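Local coordinates for designed helical repeat protein (PDB 5CWG) that is a computationally designed helical repeat protein that stacks helix pairs into a regular all-helical array and has no known natural function, at residues Ile15-Ala20 with Asp25-Ala30. Numbering follows the deposited sequence. Where two conformers were deposited one is given.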
loop_
_atom_site.group_PDB
_atom_site.type_symbol
_atom_site.label_atom_id
_atom_site.label_comp_id
_atom_site.label_asym_id
_atom_site.label_seq_id
_atom_site.Cartn_x
_atom_site.Cartn_y
_atom_site.Cartn_z
ATOM N N ILE A 15 17.275 -1.729 6.895
ATOM C CA ILE A 15 16.090 -1.618 7.747
ATOM C C ILE A 15 15.543 -3.000 8.098
ATOM O O ILE A 15 15.340 -3.334 9.269
ATOM C CB ILE A 15 14.958 -0.796 7.030
ATOM C CG1 ILE A 15 15.344 0.683 6.885
ATOM C CG2 ILE A 15 13.620 -0.898 7.776
ATOM C CD1 ILE A 15 14.472 1.439 5.874
ATOM N N VAL A 16 15.280 -3.801 7.079
ATOM C CA VAL A 16 14.628 -5.089 7.277
ATOM C C VAL A 16 15.530 -5.988 8.123
ATOM O O VAL A 16 15.077 -6.649 9.079
ATOM C CB VAL A 16 14.230 -5.726 5.949
ATOM C CG1 VAL A 16 13.574 -7.069 6.197
ATOM C CG2 VAL A 16 13.269 -4.825 5.207
ATOM N N VAL A 17 16.813 -6.012 7.813
ATOM C CA VAL A 17 17.752 -6.830 8.568
ATOM C C VAL A 17 17.857 -6.380 10.030
ATOM O O VAL A 17 17.857 -7.223 10.919
ATOM C CB VAL A 17 19.145 -6.873 7.893
ATOM C CG1 VAL A 17 20.233 -7.428 8.822
ATOM C CG2 VAL A 17 19.090 -7.664 6.587
ATOM N N GLU A 18 17.916 -5.074 10.282
ATOM C CA GLU A 18 18.049 -4.582 11.648
ATOM C C GLU A 18 16.815 -4.969 12.467
ATOM O O GLU A 18 16.923 -5.338 13.633
ATOM C CB GLU A 18 18.280 -3.072 11.636
ATOM C CG GLU A 18 19.695 -2.706 11.187
ATOM C CD GLU A 18 19.904 -1.224 10.879
ATOM O OE1 GLU A 18 21.081 -0.826 10.759
ATOM O OE2 GLU A 18 18.920 -0.462 10.742
ATOM N N ASN A 19 15.641 -4.907 11.858
ATOM C CA ASN A 19 14.420 -5.262 12.557
ATOM C C ASN A 19 14.351 -6.748 12.849
ATOM O O ASN A 19 13.908 -7.155 13.930
ATOM C CB ASN A 19 13.190 -4.760 11.808
ATOM C CG ASN A 19 12.891 -3.306 12.120
ATOM O OD1 ASN A 19 12.200 -3.004 13.092
ATOM N ND2 ASN A 19 13.421 -2.410 11.312
ATOM N N ALA A 20 14.800 -7.556 11.902
ATOM C CA ALA A 20 14.864 -8.991 12.145
ATOM C C ALA A 20 15.842 -9.283 13.293
ATOM O O ALA A 20 15.535 -10.050 14.194
ATOM C CB ALA A 20 15.291 -9.712 10.890
ATOM N N ASP A 25 14.514 -12.714 14.506
ATOM C CA ASP A 25 14.111 -13.366 13.262
ATOM C C ASP A 25 15.371 -13.584 12.408
ATOM O O ASP A 25 16.376 -12.889 12.556
ATOM C CB ASP A 25 13.062 -12.524 12.522
ATOM C CG ASP A 25 11.649 -12.614 13.122
ATOM O OD1 ASP A 25 11.420 -13.386 14.081
ATOM O OD2 ASP A 25 10.739 -11.899 12.626
ATOM N N ASP A 26 15.316 -14.551 11.497
ATOM C CA ASP A 26 16.488 -14.922 10.715
ATOM C C ASP A 26 16.947 -13.783 9.804
ATOM O O ASP A 26 16.173 -13.290 8.973
ATOM C CB ASP A 26 16.182 -16.132 9.840
ATOM C CG ASP A 26 17.426 -16.732 9.266
ATOM O OD1 ASP A 26 17.852 -16.266 8.213
ATOM O OD2 ASP A 26 18.006 -17.645 9.890
ATOM N N THR A 27 18.197 -13.363 9.942
ATOM C CA THR A 27 18.672 -12.187 9.218
ATOM C C THR A 27 19.025 -12.470 7.762
ATOM O O THR A 27 18.942 -11.569 6.945
ATOM C CB THR A 27 19.866 -11.492 9.915
ATOM O OG1 THR A 27 20.922 -12.434 10.097
ATOM C CG2 THR A 27 19.450 -10.893 11.258
ATOM N N GLU A 28 19.449 -13.691 7.449
ATOM C CA GLU A 28 19.702 -14.061 6.050
ATOM C C GLU A 28 18.399 -14.101 5.282
ATOM O O GLU A 28 18.318 -13.600 4.160
ATOM C CB GLU A 28 20.438 -15.389 5.967
ATOM C CG GLU A 28 21.899 -15.287 6.390
ATOM C CD GLU A 28 22.662 -16.583 6.167
ATOM O OE1 GLU A 28 22.150 -17.464 5.439
ATOM O OE2 GLU A 28 23.768 -16.720 6.731
ATOM N N GLU A 29 17.355 -14.640 5.898
ATOM C CA GLU A 29 16.028 -14.628 5.296
ATOM C C GLU A 29 15.553 -13.196 5.089
ATOM O O GLU A 29 14.992 -12.854 4.051
ATOM C CB GLU A 29 15.019 -15.426 6.149
ATOM C CG GLU A 29 13.633 -15.436 5.531
ATOM C CD GLU A 29 12.547 -16.040 6.394
ATOM O OE1 GLU A 29 12.846 -16.604 7.467
ATOM O OE2 GLU A 29 11.369 -15.962 5.995
ATOM N N ALA A 30 15.815 -12.343 6.071
ATOM C CA ALA A 30 15.372 -10.958 6.014
ATOM C C ALA A 30 16.070 -10.202 4.885
ATOM O O ALA A 30 15.438 -9.384 4.187
ATOM C CB ALA A 30 15.612 -10.272 7.358
#
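V16 and V17 both set CG1 opposite the backbone N (chi1 179° and 166°), and from there they use different methyls: V16 reaches A30 with CG1, whereas V17 lays CG2, on the N side of its CB, against the carbonyl oxygen of T27. The motif is a helical hairpin at one edge of a designed helical repeat fold, in which helix 3-23 turns through a short loop into helix 27-47.

Near the turn the two helices meet through alanines. The CB atoms of A20 and A30 lie 3.6 Å apart, a direct methyl-to-methyl contact between two buried residues. V16 CG1 extends this apolar patch, lying 4.0 Å from A30 CB and 3.6 Å from A30 O. V16 also touches A34, one turn farther along helix 27-47, and I77 of the next hairpin. At the more open margin, T27 brings CG2 to 4.0 Å from V17 O.

The loop is tied back by one backbone bond, D25 N to A20 O, 2.9 Å long but bent, with an N-H...O angle of 131°. The D25 carboxylate has its polar partner outside the hairpin: OD2 accepts from I77 N, at the start of helix 77-98, which links successive hairpins.

D26 N-caps the second helix. Its OD1 receives E29 N at 2.9 Å, a nearly straight bond made through the anti lone pair, away from OD2. Back on the first helix, I15 O takes two donors, N19 N and N19 ND2; of these N19 ND2, the side-chain donor, comes from well above the carbonyl plane.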